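Local coordinates for protein invasin ipaB (PDB 3U0C) that forms, together with its partner translocator IpaC, a pore in the host cell membrane through which Shigella delivers type III secretion effectors, at residues T78-K81 with S82-A86; E93-D96 with K97-L101; R155-I158 with Q159-K163. All blocks are in the same frame, centred on the assembly; numbering follows the deposited sequence.

Overall arrangement
All three contacts are turns of long helices in the N-terminal coiled-coil region of IpaB, and they follow one another along the chain. Contact 1 (78-86) and contact 2 (93-101) both lie on helix 71-141, with centres 22 Å apart and nearest atoms about 7 Å apart. Contact 3 (155-163) sits on helix 150-197; its centre is 53 Å from that of contact 2 and 75 Å from that of contact 1, on the opposite side of the chain's centre. Contact 1 faces helix 50-65, whereas contacts 2 and 3 mark places where helices 71-141 and 150-197 touch, so the three sample separate places along the elongated rod.

Contact 1. Residues T78-K81 with S82-A86; sequences TAWK and SQQQA
Trp80 and Gln84, one helical turn apart, stack on each other: Gln84 CG lies over the six-membered ring of the indole and OE1 over the same face, with the amide and ring planes 12° apart. The glutamine is modelled too close to the tryptophan, however, so the fine geometry is doubtful. A bend at chi2 (-40°) folds Gln84 back over the ring. Although OE1 of Gln84 comes 3.4 Å from Trp80 NE1, the angle is too poor for a hydrogen bond. The bond that this oxygen does accept comes from Gln83 NE2, 3.2 Å from Gln84 OE1, nearly straight at 172° and lying in the plane of both amides. All this happens on helix 71-141 of the coiled-coil region, where Trp80 also packs on Ser51 and Leu54 of helix 50-65. Backbone carbonyls are used in the regular i to i+4 order: Thr78 O takes Ser82 N at 3.0 Å, Ala79 O takes Gln83 N at 2.8 Å, and Lys81 O takes Gln85 N at 3.0 Å. Among the side chains, Thr78 OG1 is bonded to Thr74 O, one turn back, and Lys81 NZ reaches across to Thr55 OG1 of helix 50-65.

Contact 2. Residues E93-D96 with K97-L101; sequences EFSD and KINTL
Phe94 and Ile98 meet one turn apart on helix 71-141, on the side that packs against helix 150-197 in the coiled coil. The apolar part of the contact is a CH-pi approach. Ile98 CG1 sits over one face of the phenyl ring, 3.8 Å from its centroid and displaced toward the rim, so that its shortest distance to the ring is 3.4 Å, to Phe94 CE2. The methyl CD1 carries on across the same face to lie above CZ. Phe94 CG is anti to the backbone N (chi1 -171°), which swings the ring out beside the helix, while Ile98 CG1 leans back toward it from the following turn. Both side chains also belong to the interhelical seam: Phe94 touches Ile196 and meets the Phe199 ring edge-to-face, and Ile98 packs on Leu192.

Charged side chains on the same turns find partners beyond them. Glu93 forms a salt bridge with Lys90 and a hydrogen bond with Gln89, while the side chain of Lys97 touches Glu195 and its NZ makes a weak hydrogen bond to Gln191 OE1.

The polar side chains on this turn are linked through water or through the backbone. A water joins Ser95 to Asn99, lying 3.0 Å from Ser95 OG and donating to Asn99 OD1 at 2.8 Å. Two donors share Asp96 O. Besides the usual helical bond from Thr100 N, at 3.0 Å from Asp96 O, the threonine hydroxyl turns back along the helix (chi1 -65°), and Thr100 OG1 gives a second hydrogen bond to Asp96 O, 3.1 Å long and 38° out of the carbonyl plane.

Contact 3. Residues R155-I158 with Q159-K163; sequences REEI and QLTIK
Arg155 meets Gln159 through its backbone: the helical bond from Gln159 N to Arg155 O is weak, 3.4 Å long, and the position of that oxygen is uncertain. Glu156 is the next acceptor, its O taking Leu160 N at 2.9 Å. The branch of Leu160 lies against this carbonyl, with Leu160 CG 3.3 Å from Glu156 O, while both residues also touch helix 71-141, Glu156 on Ile136 and Leu160 on Lys132 and Ile133. At Glu157 one oxygen serves two donors from the same residue. Thr161 N lies 3.1 Å from Glu157 O, and Thr161 OG1 donates to that oxygen at 3.0 Å; the two arrive from opposite faces of the carbonyl plane. The hydroxyl gets there because OG1 sits beside its own backbone N (chi1 -72°), pointing back down the helix. The carboxylate of Glu157 turns elsewhere, its OE2 bonded to Gln137 NE2 on helix 71-141. Ile158 ends the segment, its O bonded to Ile162 N at 3.0 Å and brushed by Ile162 CG1. Ile158 CD1 points back toward the start of the helix, but the placement of this branch is doubtful. Threonine hydroxyls returned to the i-4 carbonyl are a familiar feature of helices, and here one sits on helix 150-197 where it pairs with helix 71-141 in the coiled coil.

Contact 1. Residues T78-K81 with S82-A86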
ATOM      1  N   THR A  78     -16.564  38.573 -11.085  1.00 33.34           N
ATOM      2  CA  THR A  78     -16.368  37.506 -12.056  1.00 38.36           C
ATOM      3  C   THR A  78     -15.199  36.592 -11.638  1.00 41.42           C
ATOM      4  O   THR A  78     -15.312  35.363 -11.679  1.00 33.97           O
ATOM      5  CB  THR A  78     -16.109  38.069 -13.465  1.00 40.73           C
ATOM      6  OG1 THR A  78     -17.179  38.944 -13.847  1.00 45.49           O
ATOM      7  CG2 THR A  78     -16.012  36.940 -14.477  1.00 42.69           C
ATOM      8  N   ALA A  79     -14.090  37.200 -11.223  1.00 37.25           N
ATOM      9  CA  ALA A  79     -12.916  36.451 -10.789  1.00 39.41           C
ATOM     10  C   ALA A  79     -13.266  35.556  -9.611  1.00 38.70           C
ATOM     11  O   ALA A  79     -12.966  34.358  -9.605  1.00 33.27           O
ATOM     12  CB  ALA A  79     -11.792  37.403 -10.409  1.00 36.89           C
ATOM     13  N   TRP A  80     -13.918  36.156  -8.620  1.00 33.49           N
ATOM     14  CA  TRP A  80     -14.359  35.447  -7.430  1.00 35.89           C
ATOM     15  C   TRP A  80     -15.185  34.220  -7.788  1.00 33.55           C
ATOM     16  O   TRP A  80     -14.965  33.145  -7.252  1.00 28.96           O
ATOM     17  CB  TRP A  80     -15.178  36.384  -6.543  1.00 31.59           C
ATOM     18  CG  TRP A  80     -15.656  35.755  -5.284  1.00 30.12           C
ATOM     19  CD1 TRP A  80     -15.038  35.785  -4.072  1.00 28.64           C
ATOM     20  CD2 TRP A  80     -16.861  35.003  -5.099  1.00 27.91           C
ATOM     21  NE1 TRP A  80     -15.777  35.094  -3.147  1.00 26.52           N
ATOM     22  CE2 TRP A  80     -16.904  34.609  -3.753  1.00 27.02           C
ATOM     23  CE3 TRP A  80     -17.900  34.618  -5.948  1.00 28.68           C
ATOM     24  CZ2 TRP A  80     -17.948  33.853  -3.229  1.00 31.53           C
ATOM     25  CZ3 TRP A  80     -18.934  33.868  -5.427  1.00 33.50           C
ATOM     26  CH2 TRP A  80     -18.953  33.495  -4.081  1.00 27.60           C
ATOM     27  N   LYS A  81     -16.148  34.407  -8.686  1.00 37.42           N
ATOM     28  CA  LYS A  81     -17.029  33.335  -9.133  1.00 35.70           C
ATOM     29  C   LYS A  81     -16.195  32.217  -9.721  1.00 37.92           C
ATOM     30  O   LYS A  81     -16.396  31.052  -9.408  1.00 33.40           O
ATOM     31  CB  LYS A  81     -18.013  33.847 -10.189  1.00 37.83           C
ATOM     32  CG  LYS A  81     -19.241  34.580  -9.634  1.00 37.22           C
ATOM     33  CD  LYS A  81     -19.995  35.296 -10.756  1.00 35.56           C
ATOM     34  CE  LYS A  81     -21.489  35.314 -10.506  1.00 43.97           C
ATOM     35  NZ  LYS A  81     -21.762  35.507  -9.060  1.00 47.52           N
ATOM     36  N   SER A  82     -15.254  32.599 -10.574  1.00 30.57           N
ATOM     37  CA  SER A  82     -14.372  31.661 -11.236  1.00 30.57           C
ATOM     38  C   SER A  82     -13.545  30.861 -10.232  1.00 34.22           C
ATOM     39  O   SER A  82     -13.507  29.636 -10.299  1.00 31.86           O
ATOM     40  CB  SER A  82     -13.449  32.395 -12.198  1.00 36.76           C
ATOM     41  OG  SER A  82     -12.341  31.576 -12.507  1.00 41.00           O
ATOM     42  N   GLN A  83     -12.886  31.570  -9.315  1.00 35.81           N
ATOM     43  CA  GLN A  83     -12.120  30.948  -8.239  1.00 36.69           C
ATOM     44  C   GLN A  83     -12.987  29.972  -7.446  1.00 35.05           C
ATOM     45  O   GLN A  83     -12.580  28.843  -7.200  1.00 34.49           O
ATOM     46  CB  GLN A  83     -11.527  32.007  -7.306  1.00 29.47           C
ATOM     47  CG  GLN A  83     -10.977  31.467  -5.984  1.00 54.56           C
ATOM     48  CD  GLN A  83     -10.348  32.553  -5.111  1.00 49.90           C
ATOM     49  OE1 GLN A  83      -9.148  32.829  -5.211  1.00 50.48           O
ATOM     50  NE2 GLN A  83     -11.159  33.181  -4.266  1.00 41.84           N
ATOM     51  N   GLN A  84     -14.180  30.406  -7.052  1.00 28.82           N
ATOM     52  CA  GLN A  84     -15.081  29.546  -6.307  1.00 28.55           C
ATOM     53  C   GLN A  84     -15.339  28.248  -7.052  1.00 34.97           C
ATOM     54  O   GLN A  84     -15.386  27.192  -6.437  1.00 28.95           O
ATOM     55  CB  GLN A  84     -16.414  30.223  -5.996  1.00 33.14           C
ATOM     56  CG  GLN A  84     -16.314  31.583  -5.307  1.00 39.30           C
ATOM     57  CD  GLN A  84     -15.219  31.642  -4.246  1.00 45.09           C
ATOM     58  OE1 GLN A  84     -14.205  32.348  -4.410  1.00 39.42           O
ATOM     59  NE2 GLN A  84     -15.422  30.913  -3.143  1.00 45.67           N
ATOM     60  N   GLN A  85     -15.510  28.333  -8.371  1.00 32.75           N
ATOM     61  CA  GLN A  85     -15.812  27.146  -9.174  1.00 36.92           C
ATOM     62  C   GLN A  85     -14.597  26.204  -9.302  1.00 34.58           C
ATOM     63  O   GLN A  85     -14.733  24.971  -9.268  1.00 28.46           O
ATOM     64  CB  GLN A  85     -16.412  27.523 -10.540  1.00 29.71           C
ATOM     65  CG  GLN A  85     -17.913  27.911 -10.460  1.00 73.00           C
ATOM     66  CD  GLN A  85     -18.755  26.852  -9.701  1.00 90.40           C
ATOM     67  OE1 GLN A  85     -18.916  25.710 -10.167  1.00 89.30           O
ATOM     68  NE2 GLN A  85     -19.283  27.233  -8.524  1.00 89.59           N
ATOM     69  N   ALA A  86     -13.411  26.791  -9.426  1.00 32.47           N
ATOM     70  CA  ALA A  86     -12.189  25.995  -9.441  1.00 33.59           C
ATOM     71  C   ALA A  86     -11.946  25.331  -8.074  1.00 31.79           C
ATOM     72  O   ALA A  86     -11.583  24.161  -7.999  1.00 30.06           O
ATOM     73  CB  ALA A  86     -11.009  26.853  -9.844  1.00 29.39           C
TER

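Contact 2. Residues E93-D96 with K97-L101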
ATOM      1  N   GLU A  93     -12.409  16.622  -6.232  1.00 33.71           N
ATOM      2  CA  GLU A  93     -11.383  15.780  -6.802  1.00 32.81           C
ATOM      3  C   GLU A  93     -10.510  15.219  -5.684  1.00 30.65           C
ATOM      4  O   GLU A  93     -10.245  14.019  -5.628  1.00 29.13           O
ATOM      5  CB  GLU A  93     -10.552  16.637  -7.755  1.00 28.38           C
ATOM      6  CG  GLU A  93      -9.384  15.979  -8.434  1.00 38.09           C
ATOM      7  CD  GLU A  93      -8.453  17.001  -9.036  1.00 36.50           C
ATOM      8  OE1 GLU A  93      -8.835  17.640 -10.052  1.00 40.12           O
ATOM      9  OE2 GLU A  93      -7.356  17.204  -8.471  1.00 33.40           O
ATOM     10  N   PHE A  94     -10.078  16.111  -4.797  1.00 34.04           N
ATOM     11  CA  PHE A  94      -9.257  15.761  -3.640  1.00 32.99           C
ATOM     12  C   PHE A  94      -9.973  14.786  -2.718  1.00 32.35           C
ATOM     13  O   PHE A  94      -9.377  13.819  -2.228  1.00 33.95           O
ATOM     14  CB  PHE A  94      -8.926  17.021  -2.850  1.00 27.81           C
ATOM     15  CG  PHE A  94      -7.913  16.817  -1.753  1.00 35.08           C
ATOM     16  CD1 PHE A  94      -6.559  16.835  -2.033  1.00 37.14           C
ATOM     17  CD2 PHE A  94      -8.314  16.657  -0.437  1.00 32.05           C
ATOM     18  CE1 PHE A  94      -5.636  16.679  -1.031  1.00 34.99           C
ATOM     19  CE2 PHE A  94      -7.387  16.503   0.565  1.00 29.52           C
ATOM     20  CZ  PHE A  94      -6.054  16.516   0.266  1.00 25.90           C
ATOM     21  N   SER A  95     -11.247  15.055  -2.470  1.00 26.70           N
ATOM     22  CA  SER A  95     -12.039  14.191  -1.621  1.00 30.79           C
ATOM     23  C   SER A  95     -12.087  12.765  -2.171  1.00 33.90           C
ATOM     24  O   SER A  95     -11.910  11.803  -1.420  1.00 33.52           O
ATOM     25  CB  SER A  95     -13.450  14.735  -1.464  1.00 35.73           C
ATOM     26  OG  SER A  95     -14.206  13.916  -0.591  1.00 35.80           O
ATOM     27  N   ASP A  96     -12.326  12.631  -3.473  1.00 30.38           N
ATOM     28  CA  ASP A  96     -12.454  11.313  -4.091  1.00 33.13           C
ATOM     29  C   ASP A  96     -11.141  10.564  -3.988  1.00 31.31           C
ATOM     30  O   ASP A  96     -11.111   9.392  -3.638  1.00 30.24           O
ATOM     31  CB  ASP A  96     -12.878  11.419  -5.562  1.00 40.67           C
ATOM     32  CG  ASP A  96     -14.339  11.844  -5.730  1.00 53.46           C
ATOM     33  OD1 ASP A  96     -15.158  11.595  -4.809  1.00 54.86           O
ATOM     34  OD2 ASP A  96     -14.676  12.431  -6.785  1.00 56.61           O
ATOM     35  N   LYS A  97     -10.066  11.273  -4.294  1.00 29.62           N
ATOM     36  CA  LYS A  97      -8.727  10.730  -4.327  1.00 33.61           C
ATOM     37  C   LYS A  97      -8.253  10.290  -2.938  1.00 32.89           C
ATOM     38  O   LYS A  97      -7.657   9.214  -2.777  1.00 31.37           O
ATOM     39  CB  LYS A  97      -7.779  11.774  -4.904  1.00 40.12           C
ATOM     40  CG  LYS A  97      -6.342  11.327  -4.989  1.00 52.19           C
ATOM     41  CD  LYS A  97      -6.221  10.136  -5.929  1.00 63.13           C
ATOM     42  CE  LYS A  97      -5.035   9.242  -5.582  1.00 63.27           C
ATOM     43  NZ  LYS A  97      -5.288   7.890  -6.132  1.00 65.42           N
ATOM     44  N   ILE A  98      -8.492  11.143  -1.950  1.00 26.79           N
ATOM     45  CA  ILE A  98      -8.215  10.801  -0.565  1.00 28.41           C
ATOM     46  C   ILE A  98      -8.946   9.522  -0.142  1.00 33.27           C
ATOM     47  O   ILE A  98      -8.371   8.677   0.542  1.00 29.53           O
ATOM     48  CB  ILE A  98      -8.614  11.932   0.394  1.00 29.53           C
ATOM     49  CG1 ILE A  98      -7.633  13.091   0.291  1.00 31.82           C
ATOM     50  CG2 ILE A  98      -8.734  11.441   1.824  1.00 32.42           C
ATOM     51  CD1 ILE A  98      -6.224  12.699   0.243  1.00 36.49           C
ATOM     52  N   ASN A  99     -10.211   9.399  -0.545  1.00 27.15           N
ATOM     53  CA  ASN A  99     -11.014   8.221  -0.217  1.00 35.03           C
ATOM     54  C   ASN A  99     -10.431   6.961  -0.845  1.00 35.52           C
ATOM     55  O   ASN A  99     -10.369   5.895  -0.224  1.00 32.25           O
ATOM     56  CB  ASN A  99     -12.454   8.400  -0.681  1.00 27.73           C
ATOM     57  CG  ASN A  99     -13.226   9.353   0.196  1.00 45.75           C
ATOM     58  OD1 ASN A  99     -12.800   9.671   1.310  1.00 42.85           O
ATOM     59  ND2 ASN A  99     -14.373   9.820  -0.296  1.00 45.76           N
ATOM     60  N   THR A 100      -9.994   7.105  -2.085  1.00 32.57           N
ATOM     61  CA  THR A 100      -9.361   6.030  -2.801  1.00 29.93           C
ATOM     62  C   THR A 100      -8.040   5.654  -2.130  1.00 31.69           C
ATOM     63  O   THR A 100      -7.825   4.478  -1.784  1.00 26.35           O
ATOM     64  CB  THR A 100      -9.166   6.424  -4.270  1.00 31.17           C
ATOM     65  OG1 THR A 100     -10.454   6.586  -4.865  1.00 36.55           O
ATOM     66  CG2 THR A 100      -8.413   5.338  -5.030  1.00 37.62           C
ATOM     67  N   LEU A 101      -7.174   6.643  -1.912  1.00 26.44           N
ATOM     68  CA  LEU A 101      -5.874   6.368  -1.302  1.00 26.27           C
ATOM     69  C   LEU A 101      -6.054   5.674   0.041  1.00 27.49           C
ATOM     70  O   LEU A 101      -5.377   4.704   0.329  1.00 26.12           O
ATOM     71  CB  LEU A 101      -5.032   7.630  -1.141  1.00 26.06           C
ATOM     72  CG  LEU A 101      -4.338   8.122  -2.419  1.00 26.39           C
ATOM     73  CD1 LEU A 101      -3.949   9.598  -2.325  1.00 26.99           C
ATOM     74  CD2 LEU A 101      -3.136   7.259  -2.764  1.00 26.68           C
TER
HETATM   75  O   HOH W   1     -13.103  12.407   1.772  1.00 46.66           O

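Contact 3. Residues R155-I158 with Q159-K163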
ATOM      1  N   ARG A 155      18.270 -41.849   2.625  1.00 58.73           N
ATOM      2  CA  ARG A 155      17.199 -41.488   1.704  1.00 52.52           C
ATOM      3  C   ARG A 155      16.216 -40.497   2.318  1.00 52.52           C
ATOM      4  O   ARG A 155      15.581 -39.732   1.594  1.00 53.41           O
ATOM      5  CB  ARG A 155      16.435 -42.731   1.234  1.00 51.00           C
ATOM      6  CG  ARG A 155      17.158 -43.576   0.198  1.00 56.76           C
ATOM      7  CD  ARG A 155      16.291 -44.747  -0.263  1.00 63.69           C
ATOM      8  NE  ARG A 155      15.510 -45.325   0.835  1.00 73.46           N
ATOM      9  CZ  ARG A 155      15.662 -46.565   1.299  1.00 79.48           C
ATOM     10  NH1 ARG A 155      16.558 -47.365   0.750  1.00 81.95           N
ATOM     11  NH2 ARG A 155      14.915 -47.014   2.309  1.00 84.28           N
ATOM     12  N   GLU A 156      16.077 -40.516   3.640  1.00 46.62           N
ATOM     13  CA  GLU A 156      15.194 -39.575   4.315  1.00 46.06           C
ATOM     14  C   GLU A 156      15.859 -38.213   4.417  1.00 42.93           C
ATOM     15  O   GLU A 156      15.197 -37.172   4.448  1.00 44.28           O
ATOM     16  CB  GLU A 156      14.870 -40.043   5.726  1.00 56.75           C
ATOM     17  CG  GLU A 156      14.233 -41.409   5.846  1.00 65.93           C
ATOM     18  CD  GLU A 156      13.965 -41.752   7.305  1.00 77.72           C
ATOM     19  OE1 GLU A 156      14.236 -40.884   8.174  1.00 78.16           O
ATOM     20  OE2 GLU A 156      13.489 -42.877   7.585  1.00 83.04           O
ATOM     21  N   GLU A 157      17.179 -38.232   4.514  1.00 44.83           N
ATOM     22  CA  GLU A 157      17.927 -37.001   4.616  1.00 46.97           C
ATOM     23  C   GLU A 157      17.993 -36.292   3.271  1.00 42.53           C
ATOM     24  O   GLU A 157      18.048 -35.081   3.229  1.00 41.63           O
ATOM     25  CB  GLU A 157      19.330 -37.245   5.159  1.00 44.46           C
ATOM     26  CG  GLU A 157      20.263 -36.072   4.974  1.00 52.45           C
ATOM     27  CD  GLU A 157      21.673 -36.387   5.418  1.00 61.02           C
ATOM     28  OE1 GLU A 157      22.066 -37.576   5.387  1.00 57.86           O
ATOM     29  OE2 GLU A 157      22.392 -35.439   5.802  1.00 68.86           O
ATOM     30  N   ILE A 158      17.989 -37.031   2.168  1.00 41.98           N
ATOM     31  CA  ILE A 158      17.984 -36.378   0.867  1.00 42.50           C
ATOM     32  C   ILE A 158      16.621 -35.758   0.655  1.00 39.88           C
ATOM     33  O   ILE A 158      16.487 -34.728  -0.003  1.00 38.85           O
ATOM     34  CB  ILE A 158      18.284 -37.350  -0.290  1.00 40.48           C
ATOM     35  CG1 ILE A 158      17.313 -38.533  -0.260  1.00 72.95           C
ATOM     36  CG2 ILE A 158      19.722 -37.809  -0.235  1.00 40.79           C
ATOM     37  CD1 ILE A 158      16.974 -39.133  -1.637  1.00 72.70           C
ATOM     38  N   GLN A 159      15.608 -36.390   1.236  1.00 46.04           N
ATOM     39  CA  GLN A 159      14.256 -35.891   1.110  1.00 40.83           C
ATOM     40  C   GLN A 159      14.038 -34.636   1.948  1.00 42.32           C
ATOM     41  O   GLN A 159      13.451 -33.675   1.474  1.00 39.52           O
ATOM     42  CB  GLN A 159      13.239 -36.981   1.442  1.00 41.77           C
ATOM     43  CG  GLN A 159      13.153 -38.042   0.357  1.00 51.03           C
ATOM     44  CD  GLN A 159      12.911 -37.440  -1.007  1.00 50.93           C
ATOM     45  OE1 GLN A 159      12.481 -36.279  -1.121  1.00 57.32           O
ATOM     46  NE2 GLN A 159      13.177 -38.217  -2.058  1.00 40.92           N
ATOM     47  N   LEU A 160      14.525 -34.631   3.184  1.00 43.23           N
ATOM     48  CA  LEU A 160      14.368 -33.460   4.038  1.00 43.89           C
ATOM     49  C   LEU A 160      15.153 -32.292   3.470  1.00 45.58           C
ATOM     50  O   LEU A 160      14.799 -31.127   3.659  1.00 39.93           O
ATOM     51  CB  LEU A 160      14.837 -33.744   5.458  1.00 42.85           C
ATOM     52  CG  LEU A 160      13.953 -34.688   6.285  1.00 50.54           C
ATOM     53  CD1 LEU A 160      14.707 -35.182   7.520  1.00 45.37           C
ATOM     54  CD2 LEU A 160      12.633 -34.006   6.663  1.00 43.84           C
ATOM     55  N   THR A 161      16.236 -32.622   2.777  1.00 48.33           N
ATOM     56  CA  THR A 161      17.051 -31.600   2.157  1.00 35.83           C
ATOM     57  C   THR A 161      16.324 -30.981   0.965  1.00 36.52           C
ATOM     58  O   THR A 161      16.315 -29.762   0.808  1.00 34.01           O
ATOM     59  CB  THR A 161      18.417 -32.154   1.767  1.00 35.91           C
ATOM     60  OG1 THR A 161      19.192 -32.363   2.959  1.00 38.46           O
ATOM     61  CG2 THR A 161      19.140 -31.195   0.851  1.00 34.77           C
ATOM     62  N   ILE A 162      15.693 -31.819   0.151  1.00 37.36           N
ATOM     63  CA  ILE A 162      14.928 -31.342  -0.986  1.00 38.66           C
ATOM     64  C   ILE A 162      13.759 -30.470  -0.542  1.00 40.81           C
ATOM     65  O   ILE A 162      13.366 -29.534  -1.242  1.00 36.25           O
ATOM     66  CB  ILE A 162      14.387 -32.491  -1.811  1.00 38.77           C
ATOM     67  CG1 ILE A 162      15.540 -33.227  -2.485  1.00 37.25           C
ATOM     68  CG2 ILE A 162      13.397 -31.975  -2.850  1.00 36.39           C
ATOM     69  CD1 ILE A 162      15.083 -34.199  -3.506  1.00 37.59           C
ATOM     70  N   LYS A 163      13.208 -30.784   0.629  1.00 41.95           N
ATOM     71  CA  LYS A 163      12.078 -30.036   1.153  1.00 47.63           C
ATOM     72  C   LYS A 163      12.530 -28.700   1.701  1.00 43.27           C
ATOM     73  O   LYS A 163      11.863 -27.687   1.512  1.00 49.58           O
ATOM     74  CB  LYS A 163      11.350 -30.840   2.232  1.00 39.52           C
ATOM     75  CG  LYS A 163      10.433 -31.907   1.677  1.00 39.88           C
ATOM     76  CD  LYS A 163       9.599 -32.519   2.788  1.00 52.22           C
ATOM     77  CE  LYS A 163       9.837 -34.020   2.893  1.00 55.19           C
ATOM     78  NZ  LYS A 163       8.653 -34.774   2.404  1.00 56.19           N
TER